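Side-chain contacts in ICChI, a glycosylated chitinase (Ipomoea carnea, PDB 6IDN), which hydrolyses chitin and also has lysozyme activity, as a glycosylated plant enzyme of glycosyl hydrolase family 18: residues Leu44-His49 against Arg112-Glu117; Ile231-Leu236 against Ser265-Pro270; Ser201-Trp206 against Lys245-Tyr250. One frame throughout, in Å; residues are numbered along the deposited sequence.

Interaction 1 (Leu44-His49 against Arg112-Glu117); sequences LNLTKH and RPLGDE. With CA (calcium ion), chain F; NAG (2-acetamido-2-deoxy-beta-D-glucopyranose), chain B.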
loop_
_atom_site.group_PDB
_atom_site.type_symbol
_atom_site.label_atom_id
_atom_site.label_comp_id
_atom_site.label_asym_id
_atom_site.label_seq_id
_atom_site.Cartn_x
_atom_site.Cartn_y
_atom_site.Cartn_z
ATOM N N LEU A 44 12.867 -8.275 -4.662
ATOM C CA LEU A 44 11.504 -7.966 -5.065
ATOM C C LEU A 44 10.812 -9.246 -5.512
ATOM O O LEU A 44 11.376 -10.024 -6.283
ATOM C CB LEU A 44 11.491 -6.929 -6.188
ATOM C CG LEU A 44 10.141 -6.538 -6.786
ATOM C CD1 LEU A 44 9.318 -5.726 -5.785
ATOM C CD2 LEU A 44 10.348 -5.784 -8.096
ATOM N N ASN A 45 9.591 -9.456 -5.022
ATOM C CA ASN A 45 8.813 -10.664 -5.275
ATOM C C ASN A 45 7.534 -10.248 -5.984
ATOM O O ASN A 45 6.685 -9.579 -5.388
ATOM C CB ASN A 45 8.509 -11.375 -3.957
ATOM C CG ASN A 45 7.789 -12.694 -4.136
ATOM O OD1 ASN A 45 6.832 -12.816 -4.908
ATOM N ND2 ASN A 45 8.252 -13.700 -3.412
ATOM N N LEU A 46 7.395 -10.631 -7.248
ATOM C CA LEU A 46 6.154 -10.431 -7.986
ATOM C C LEU A 46 5.545 -11.779 -8.345
ATOM O O LEU A 46 4.939 -11.948 -9.405
ATOM C CB LEU A 46 6.384 -9.577 -9.231
ATOM C CG LEU A 46 6.943 -8.173 -8.965
ATOM C CD1 LEU A 46 7.098 -7.355 -10.241
ATOM C CD2 LEU A 46 6.068 -7.430 -7.940
ATOM N N THR A 47 5.684 -12.735 -7.417
ATOM C CA THR A 47 5.316 -14.140 -7.564
ATOM C C THR A 47 5.559 -14.620 -8.990
ATOM O O THR A 47 6.691 -14.529 -9.482
ATOM C CB THR A 47 3.868 -14.388 -7.105
ATOM O OG1 THR A 47 2.944 -13.610 -7.876
ATOM C CG2 THR A 47 3.727 -14.011 -5.635
ATOM N N LYS A 48 4.535 -15.133 -9.668
ATOM C CA LYS A 48 4.757 -15.728 -10.982
ATOM C C LYS A 48 4.529 -14.752 -12.131
ATOM O O LYS A 48 4.489 -15.180 -13.286
ATOM C CB LYS A 48 3.873 -16.967 -11.174
ATOM C CG LYS A 48 3.687 -17.842 -9.933
ATOM C CD LYS A 48 4.996 -18.299 -9.287
ATOM C CE LYS A 48 4.700 -19.022 -7.964
ATOM N NZ LYS A 48 5.887 -19.740 -7.391
ATOM N N HIS A 49 4.383 -13.459 -11.851
ATOM C CA HIS A 49 4.277 -12.480 -12.930
ATOM C C HIS A 49 5.559 -12.431 -13.749
ATOM O O HIS A 49 5.532 -12.540 -14.980
ATOM C CB HIS A 49 3.970 -11.097 -12.359
ATOM C CG HIS A 49 2.548 -10.923 -11.926
ATOM N ND1 HIS A 49 1.503 -10.877 -12.820
ATOM C CD2 HIS A 49 2.003 -10.745 -10.698
ATOM C CE1 HIS A 49 0.371 -10.700 -12.162
ATOM N NE2 HIS A 49 0.647 -10.615 -10.873
ATOM N N ARG A 112 17.595 -1.030 -13.052
ATOM C CA ARG A 112 16.314 -0.813 -12.386
ATOM C C ARG A 112 15.404 -2.009 -12.631
ATOM O O ARG A 112 15.178 -2.370 -13.796
ATOM C CB ARG A 112 15.662 0.463 -12.883
ATOM C CG ARG A 112 16.417 1.746 -12.481
ATOM C CD ARG A 112 15.831 2.990 -13.124
ATOM N NE ARG A 112 14.389 3.085 -12.906
ATOM C CZ ARG A 112 13.825 3.776 -11.919
ATOM N NH1 ARG A 112 14.573 4.450 -11.034
ATOM N NH2 ARG A 112 12.501 3.794 -11.817
ATOM N N PRO A 113 14.890 -2.663 -11.582
ATOM C CA PRO A 113 14.172 -3.934 -11.774
ATOM C C PRO A 113 12.948 -3.839 -12.663
ATOM O O PRO A 113 12.635 -4.814 -13.354
ATOM C CB PRO A 113 13.791 -4.333 -10.342
ATOM C CG PRO A 113 14.835 -3.688 -9.485
ATOM C CD PRO A 113 15.119 -2.363 -10.160
ATOM N N LEU A 114 12.231 -2.714 -12.657
ATOM C CA LEU A 114 11.017 -2.568 -13.451
ATOM C C LEU A 114 11.201 -1.603 -14.619
ATOM O O LEU A 114 10.214 -1.060 -15.130
ATOM C CB LEU A 114 9.856 -2.104 -12.566
ATOM C CG LEU A 114 9.642 -2.893 -11.274
ATOM C CD1 LEU A 114 8.479 -2.305 -10.467
ATOM C CD2 LEU A 114 9.386 -4.368 -11.573
ATOM N N GLY A 115 12.442 -1.368 -15.048
ATOM C CA GLY A 115 12.683 -0.487 -16.174
ATOM C C GLY A 115 12.760 0.975 -15.784
ATOM O O GLY A 115 12.811 1.344 -14.609
ATOM N N ASP A 116 12.730 1.834 -16.808
ATOM C CA ASP A 116 13.056 3.242 -16.607
ATOM C C ASP A 116 11.927 4.073 -16.006
ATOM O O ASP A 116 12.211 5.117 -15.407
ATOM C CB ASP A 116 13.484 3.870 -17.930
ATOM C CG ASP A 116 14.966 4.197 -17.966
ATOM O OD1 ASP A 116 15.709 3.774 -17.049
ATOM O OD2 ASP A 116 15.391 4.854 -18.934
ATOM N N GLU A 117 10.667 3.665 -16.150
ATOM C CA GLU A 117 9.570 4.506 -15.674
ATOM C C GLU A 117 9.576 4.622 -14.149
ATOM O O GLU A 117 9.623 3.610 -13.439
ATOM C CB GLU A 117 8.231 3.951 -16.158
ATOM C CG GLU A 117 7.058 4.874 -15.885
ATOM C CD GLU A 117 7.060 6.111 -16.772
ATOM O OE1 GLU A 117 7.658 6.077 -17.864
ATOM O OE2 GLU A 117 6.467 7.132 -16.371
HETATM CA CA CA F . 16.447 6.200 -16.000
HETATM C C1 NAG B . 7.652 -14.995 -3.454
HETATM C C2 NAG B . 8.698 -16.081 -3.261
HETATM C C3 NAG B . 8.029 -17.456 -3.180
HETATM C C4 NAG B . 6.953 -17.443 -2.100
HETATM C C5 NAG B . 5.974 -16.302 -2.364
HETATM C C6 NAG B . 4.913 -16.156 -1.299
HETATM C C7 NAG B . 10.990 -15.791 -4.101
HETATM C C8 NAG B . 11.873 -15.796 -5.314
HETATM N N2 NAG B . 9.695 -16.045 -4.321
HETATM O O3 NAG B . 9.009 -18.438 -2.863
HETATM O O4 NAG B . 6.249 -18.681 -2.078
HETATM O O5 NAG B . 6.692 -15.063 -2.399
HETATM O O6 NAG B . 5.499 -15.859 -0.039
HETATM O O7 NAG B . 11.431 -15.569 -2.975
#
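Leu44 and Pro113 mark where the two backbones come nearest, 8.3 Å from CA to CA, and the contact is made by side chains. Neither segment is regular beyond the end of strand 43-44: a type II' turn runs from Leu46 to His49, and a type I turn from Arg112 to Gly115. Leu114, within that second turn, carries the contact. Its CD2 methyl meets Leu44 CD2 at 3.9 Å, the two side chains crossing at about a right angle, and the same methyl reaches Leu46 CD1 at 4.0 Å. A chi1 of 177° swings the Leu44 branch away from its own backbone N, and CD2 also comes within 4.4 Å of Pro113 CB, a looser touch. In this TIM barrel the leucines at 46 and 114 pack against helix 60-69, both touching Leu60, while Leu44 and Leu46 rest on strand 27-36. Polar groups on either segment turn to other partners. Asn45 is glycosylated, its ND2 bonded to C1 of the sugar at 1.4 Å; Asn45 OD1 accepts from Thr47 N at 2.8 Å, an Asx turn that ties the side-chain amide bearing the sugar back to the main chain. Arg112 curls over its own turn, NE giving a nearly straight bond (168°) to Gly115 O at 2.9 Å, with the acceptor close to the guanidinium plane. Just beyond, Asp116 OD1 binds a calcium ion at 2.7 Å, a site that Gln108 shares.

Interaction 2 (Ile231-Leu236 against Ser265-Pro270); sequences IEADDL and SSKIKP. With CA (calcium ion), chain E.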
loop_
_atom_site.group_PDB
_atom_site.type_symbol
_atom_site.label_atom_id
_atom_site.label_comp_id
_atom_site.label_asym_id
_atom_site.label_seq_id
_atom_site.Cartn_x
_atom_site.Cartn_y
_atom_site.Cartn_z
ATOM N N ILE A 231 -16.784 -7.469 4.198
ATOM C CA ILE A 231 -18.095 -6.833 4.328
ATOM C C ILE A 231 -18.801 -6.998 2.986
ATOM O O ILE A 231 -18.271 -6.565 1.956
ATOM C CB ILE A 231 -17.974 -5.343 4.689
ATOM C CG1 ILE A 231 -17.003 -5.141 5.855
ATOM C CG2 ILE A 231 -19.344 -4.738 5.042
ATOM C CD1 ILE A 231 -16.795 -3.651 6.229
ATOM N N GLU A 232 -19.975 -7.624 2.987
ATOM C CA GLU A 232 -20.732 -7.737 1.748
ATOM C C GLU A 232 -20.991 -6.341 1.194
ATOM O O GLU A 232 -21.180 -5.386 1.954
ATOM C CB GLU A 232 -22.040 -8.492 1.992
ATOM C CG GLU A 232 -22.826 -8.804 0.744
ATOM C CD GLU A 232 -23.795 -7.699 0.395
ATOM O OE1 GLU A 232 -24.252 -7.019 1.340
ATOM O OE2 GLU A 232 -24.102 -7.512 -0.808
ATOM N N ALA A 233 -20.962 -6.220 -0.136
ATOM C CA ALA A 233 -20.946 -4.903 -0.767
ATOM C C ALA A 233 -22.133 -4.045 -0.326
ATOM O O ALA A 233 -21.962 -2.859 -0.011
ATOM C CB ALA A 233 -20.923 -5.061 -2.289
ATOM N N ASP A 234 -23.335 -4.625 -0.272
ATOM C CA ASP A 234 -24.509 -3.825 0.074
ATOM C C ASP A 234 -24.435 -3.325 1.514
ATOM O O ASP A 234 -24.852 -2.196 1.812
ATOM C CB ASP A 234 -25.778 -4.634 -0.177
ATOM C CG ASP A 234 -26.087 -4.762 -1.657
ATOM O OD1 ASP A 234 -25.757 -3.825 -2.417
ATOM O OD2 ASP A 234 -26.660 -5.791 -2.064
ATOM N N ASP A 235 -23.892 -4.144 2.419
ATOM C CA ASP A 235 -23.699 -3.705 3.799
ATOM C C ASP A 235 -22.667 -2.594 3.889
ATOM O O ASP A 235 -22.810 -1.669 4.698
ATOM C CB ASP A 235 -23.254 -4.875 4.670
ATOM C CG ASP A 235 -24.374 -5.851 4.991
ATOM O OD1 ASP A 235 -25.557 -5.650 4.611
ATOM O OD2 ASP A 235 -24.044 -6.855 5.636
ATOM N N LEU A 236 -21.575 -2.704 3.129
ATOM C CA LEU A 236 -20.594 -1.625 3.117
ATOM C C LEU A 236 -21.246 -0.319 2.688
ATOM O O LEU A 236 -21.058 0.731 3.316
ATOM C CB LEU A 236 -19.435 -1.985 2.182
ATOM C CG LEU A 236 -18.325 -0.945 2.096
ATOM C CD1 LEU A 236 -17.559 -0.919 3.416
ATOM C CD2 LEU A 236 -17.383 -1.242 0.940
ATOM N N SER A 265 -14.943 -4.231 -6.347
ATOM C CA SER A 265 -14.760 -2.807 -6.624
ATOM C C SER A 265 -15.792 -2.293 -7.621
ATOM O O SER A 265 -16.226 -1.141 -7.529
ATOM C CB SER A 265 -13.334 -2.524 -7.118
ATOM O OG SER A 265 -13.036 -3.252 -8.298
ATOM N N SER A 266 -16.194 -3.126 -8.585
ATOM C CA SER A 266 -17.232 -2.699 -9.516
ATOM C C SER A 266 -18.539 -2.431 -8.782
ATOM O O SER A 266 -19.280 -1.505 -9.133
ATOM C CB SER A 266 -17.433 -3.749 -10.609
ATOM O OG SER A 266 -16.313 -3.828 -11.475
ATOM N N LYS A 267 -18.832 -3.224 -7.750
ATOM C CA LYS A 267 -20.081 -3.058 -7.013
ATOM C C LYS A 267 -20.054 -1.835 -6.102
ATOM O O LYS A 267 -21.107 -1.242 -5.843
ATOM C CB LYS A 267 -20.374 -4.304 -6.169
ATOM C CG LYS A 267 -20.851 -5.523 -6.925
ATOM C CD LYS A 267 -20.936 -6.724 -5.979
ATOM C CE LYS A 267 -21.240 -8.009 -6.718
ATOM N NZ LYS A 267 -22.583 -7.939 -7.335
ATOM N N ILE A 268 -18.886 -1.450 -5.589
ATOM C CA ILE A 268 -18.832 -0.377 -4.599
ATOM C C ILE A 268 -18.373 0.962 -5.171
ATOM O O ILE A 268 -18.628 2.002 -4.543
ATOM C CB ILE A 268 -17.946 -0.765 -3.389
ATOM C CG1 ILE A 268 -16.464 -0.858 -3.792
ATOM C CG2 ILE A 268 -18.440 -2.061 -2.765
ATOM C CD1 ILE A 268 -15.523 -1.025 -2.598
ATOM N N LYS A 269 -17.726 0.980 -6.336
ATOM C CA LYS A 269 -17.076 2.212 -6.786
ATOM C C LYS A 269 -17.994 3.428 -6.817
ATOM O O LYS A 269 -17.575 4.488 -6.321
ATOM C CB LYS A 269 -16.420 2.014 -8.162
ATOM C CG LYS A 269 -15.589 3.237 -8.598
ATOM C CD LYS A 269 -14.456 2.870 -9.539
ATOM C CE LYS A 269 -13.548 4.068 -9.833
ATOM N NZ LYS A 269 -12.524 4.352 -8.761
ATOM N N PRO A 270 -19.228 3.360 -7.332
ATOM C CA PRO A 270 -20.062 4.574 -7.348
ATOM C C PRO A 270 -20.285 5.179 -5.972
ATOM O O PRO A 270 -20.485 6.395 -5.870
ATOM C CB PRO A 270 -21.381 4.088 -7.975
ATOM C CG PRO A 270 -21.021 2.877 -8.731
ATOM C CD PRO A 270 -19.910 2.224 -7.979
HETATM CA CA CA E . -25.523 -7.900 6.932
HETATM O O HOH W 1 -27.077 -7.512 5.381
#
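Ser265 O is gripped by two backbone N-H groups, Lys269 N at 2.9 Å and, weakly, Ile268 N at 3.3 Å, and these bonds hold the helical turn that presents Lys267 and Ile268 to Ala233 and Leu236. The facing helix is held at its start by Glu232, the N-cap residue: its OE2 accepts from Asp234 N at 3.0 Å and its OE1 from Asp235 N at 3.1 Å, both donors lying well above the carboxylate plane. The atoms that meet across the contact are all carbons, and no hydrogen bond crosses it. Ile268 CG2 lies 3.9 Å from Ala233 CB, and the same methyl touches CD2 of Leu236, whose side chain slants across it. Ile268 holds CG1 between its backbone N and carbonyl carbon (chi1 68°), which turns CG2 to the other helix and lets CD1 touch Leu236 CD2 as well. At the solvent edge the CB and CD of Lys267 lie alongside the Ala233 methyl. Asp235 OD2 binds a calcium ion at 2.2 Å. Two outer helices of the TIM barrel, 233-244 and 264-268, thus pack together; Tyr264 covers Ala233 and Leu236, Leu236 continues onto Leu216 and Leu218 of strand 213-219, and Ser265 and Lys269 rest on Ile3 of strand 2-7.

Interaction 3 (Ser201-Trp206 against Lys245-Tyr250); sequences SWNNDW and KATYDY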
loop_
_atom_site.group_PDB
_atom_site.type_symbol
_atom_site.label_atom_id
_atom_site.label_comp_id
_atom_site.label_asym_id
_atom_site.label_seq_id
_atom_site.Cartn_x
_atom_site.Cartn_y
_atom_site.Cartn_z
ATOM N N SER A 201 -13.143 2.356 16.075
ATOM C CA SER A 201 -11.723 2.450 15.753
ATOM C C SER A 201 -11.457 3.603 14.792
ATOM O O SER A 201 -10.569 4.435 15.022
ATOM C CB SER A 201 -11.248 1.131 15.138
ATOM O OG SER A 201 -9.889 1.209 14.751
ATOM N N TRP A 202 -12.216 3.654 13.696
ATOM C CA TRP A 202 -12.060 4.736 12.726
ATOM C C TRP A 202 -12.234 6.106 13.383
ATOM O O TRP A 202 -11.346 6.966 13.296
ATOM C CB TRP A 202 -13.068 4.536 11.594
ATOM C CG TRP A 202 -13.042 5.577 10.525
ATOM C CD1 TRP A 202 -13.691 6.770 10.542
ATOM C CD2 TRP A 202 -12.349 5.510 9.265
ATOM N NE1 TRP A 202 -13.441 7.461 9.380
ATOM C CE2 TRP A 202 -12.634 6.704 8.573
ATOM C CE3 TRP A 202 -11.523 4.556 8.658
ATOM C CZ2 TRP A 202 -12.117 6.981 7.298
ATOM C CZ3 TRP A 202 -11.013 4.825 7.378
ATOM C CH2 TRP A 202 -11.313 6.025 6.720
ATOM N N ASN A 203 -13.360 6.312 14.076
ATOM C CA ASN A 203 -13.720 7.645 14.564
ATOM C C ASN A 203 -12.892 8.070 15.769
ATOM O O ASN A 203 -12.595 9.262 15.929
ATOM C CB ASN A 203 -15.195 7.686 14.955
ATOM C CG ASN A 203 -16.114 7.711 13.770
ATOM O OD1 ASN A 203 -15.794 8.297 12.729
ATOM N ND2 ASN A 203 -17.288 7.095 13.925
ATOM N N ASN A 204 -12.531 7.131 16.633
ATOM C CA ASN A 204 -11.906 7.493 17.898
ATOM C C ASN A 204 -10.393 7.406 17.866
ATOM O O ASN A 204 -9.726 8.156 18.594
ATOM C CB ASN A 204 -12.440 6.608 19.027
ATOM C CG ASN A 204 -13.929 6.779 19.234
ATOM O OD1 ASN A 204 -14.490 7.817 18.893
ATOM N ND2 ASN A 204 -14.572 5.779 19.825
ATOM N N ASP A 205 -9.839 6.522 17.037
ATOM C CA ASP A 205 -8.407 6.267 17.022
ATOM C C ASP A 205 -7.773 6.767 15.733
ATOM O O ASP A 205 -6.923 7.660 15.769
ATOM C CB ASP A 205 -8.121 4.760 17.202
ATOM C CG ASP A 205 -8.558 4.225 18.572
ATOM O OD1 ASP A 205 -8.678 5.017 19.532
ATOM O OD2 ASP A 205 -8.775 2.994 18.688
ATOM N N TRP A 206 -8.189 6.236 14.583
ATOM C CA TRP A 206 -7.485 6.545 13.345
ATOM C C TRP A 206 -7.749 7.968 12.876
ATOM O O TRP A 206 -6.926 8.534 12.142
ATOM C CB TRP A 206 -7.857 5.503 12.278
ATOM C CG TRP A 206 -7.233 4.192 12.654
ATOM C CD1 TRP A 206 -7.867 3.091 13.183
ATOM C CD2 TRP A 206 -5.839 3.884 12.636
ATOM N NE1 TRP A 206 -6.942 2.105 13.466
ATOM C CE2 TRP A 206 -5.691 2.569 13.142
ATOM C CE3 TRP A 206 -4.694 4.584 12.228
ATOM C CZ2 TRP A 206 -4.448 1.939 13.229
ATOM C CZ3 TRP A 206 -3.460 3.961 12.327
ATOM C CH2 TRP A 206 -3.345 2.652 12.826
ATOM N N LYS A 245 -17.425 8.644 5.406
ATOM C CA LYS A 245 -17.279 9.793 4.514
ATOM C C LYS A 245 -17.425 11.123 5.244
ATOM O O LYS A 245 -17.071 12.167 4.682
ATOM C CB LYS A 245 -18.321 9.739 3.400
ATOM C CG LYS A 245 -18.026 8.777 2.260
ATOM C CD LYS A 245 -19.277 8.695 1.400
ATOM C CE LYS A 245 -19.024 8.341 -0.059
ATOM N NZ LYS A 245 -20.335 8.013 -0.726
ATOM N N ALA A 246 -17.961 11.124 6.469
ATOM C CA ALA A 246 -18.061 12.370 7.219
ATOM C C ALA A 246 -16.712 12.827 7.758
ATOM O O ALA A 246 -16.564 14.003 8.106
ATOM C CB ALA A 246 -19.067 12.222 8.364
ATOM N N THR A 247 -15.732 11.927 7.827
ATOM C CA THR A 247 -14.392 12.278 8.278
ATOM C C THR A 247 -13.711 13.164 7.238
ATOM O O THR A 247 -13.761 12.871 6.042
ATOM C CB THR A 247 -13.598 10.989 8.510
ATOM O OG1 THR A 247 -14.271 10.204 9.508
ATOM C CG2 THR A 247 -12.178 11.287 8.961
ATOM N N TYR A 248 -13.082 14.257 7.693
ATOM C CA TYR A 248 -12.648 15.297 6.760
ATOM C C TYR A 248 -11.625 14.772 5.762
ATOM O O TYR A 248 -11.621 15.181 4.594
ATOM C CB TYR A 248 -12.081 16.498 7.525
ATOM C CG TYR A 248 -10.597 16.417 7.847
ATOM C CD1 TYR A 248 -10.151 15.775 8.999
ATOM C CD2 TYR A 248 -9.643 16.985 7.012
ATOM C CE1 TYR A 248 -8.806 15.701 9.310
ATOM C CE2 TYR A 248 -8.291 16.915 7.313
ATOM C CZ TYR A 248 -7.880 16.276 8.468
ATOM O OH TYR A 248 -6.541 16.211 8.787
ATOM N N ASP A 249 -10.741 13.875 6.195
ATOM C CA ASP A 249 -9.689 13.374 5.323
ATOM C C ASP A 249 -9.980 11.968 4.809
ATOM O O ASP A 249 -9.055 11.266 4.388
ATOM C CB ASP A 249 -8.313 13.428 6.014
ATOM C CG ASP A 249 -8.240 12.616 7.307
ATOM O OD1 ASP A 249 -9.292 12.228 7.842
ATOM O OD2 ASP A 249 -7.103 12.391 7.810
ATOM N N TYR A 250 -11.247 11.552 4.821
ATOM C CA TYR A 250 -11.632 10.319 4.145
ATOM C C TYR A 250 -11.113 10.330 2.718
ATOM O O TYR A 250 -11.356 11.279 1.960
ATOM C CB TYR A 250 -13.154 10.164 4.145
ATOM C CG TYR A 250 -13.654 9.117 3.168
ATOM C CD1 TYR A 250 -13.565 7.762 3.462
ATOM C CD2 TYR A 250 -14.200 9.495 1.949
ATOM C CE1 TYR A 250 -14.016 6.810 2.563
ATOM C CE2 TYR A 250 -14.652 8.548 1.045
ATOM C CZ TYR A 250 -14.553 7.212 1.360
ATOM O OH TYR A 250 -15.009 6.263 0.468
HETATM O O HOH W 2 -16.876 9.667 10.378
HETATM O O HOH W 3 -13.818 10.721 12.198
#
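Trp202 is the first residue of 201-206 to reach across to Thr247 and Tyr250, from a helical turn of the wider pi type that spans the whole segment, Ser201 O accepting from both Asp205 N and Trp206 N. A chi1 of 179° sends its indole out from the helix toward 245-250. NE1 donates to Thr247 OG1 at 2.9 Å, the hydroxyl sitting at the ring edge only 11° out of the plane, and the bond is fairly straight (156°). Farther round the ring, CZ2 approaches the edge of Tyr250 at CD1, 4.2 Å away; Tyr250 OH is hydrogen-bonded to Val272 OXT, at the C-terminus. A leucine in place of Trp202 would probably leave Thr247 OG1 without its indole donor and open a gap beside Tyr250. Asn203 comes next and meets Thr247 through water: OD1 accepts from water 2 at 2.9 Å and from water 3 at 3.2 Å, and both waters also bond to Thr247 OG1. Trp206 turns elsewhere, its NE1 to Cys160 O and its ring edge-to-face with Phe162. Trp202 thus joins helix 196-206 of the TIM barrel to the loop leading into strand 250-256, its ring packing also on Leu214, Leu216 and Ile244. Thr247 OG1 accepts from the indole and water 3 and gives its own proton to water 2, so three directed bonds fix this hydroxyl at the border between buried ring and solvent.

How the interactions relate
Interaction 1 closes along the chain before the others open, and it lies apart from them: its centre is about 31 Å from that of interaction 2 and 35 Å from that of interaction 3, on the opposite side of the chain's centre from the latter. Interactions 2 and 3 are neighbours, centres about 19 Å apart and nearest atoms about 5 Å, and their segments alternate in sequence. Helix 233-244 links them, starting in interaction 2 and ending just before 245-250, and both pack on strand 213-219, Leu216 in particular. Together these two tie the last outer helices to the strands that close the barrel, while interaction 1 joins two loops that pack against helix 60-69.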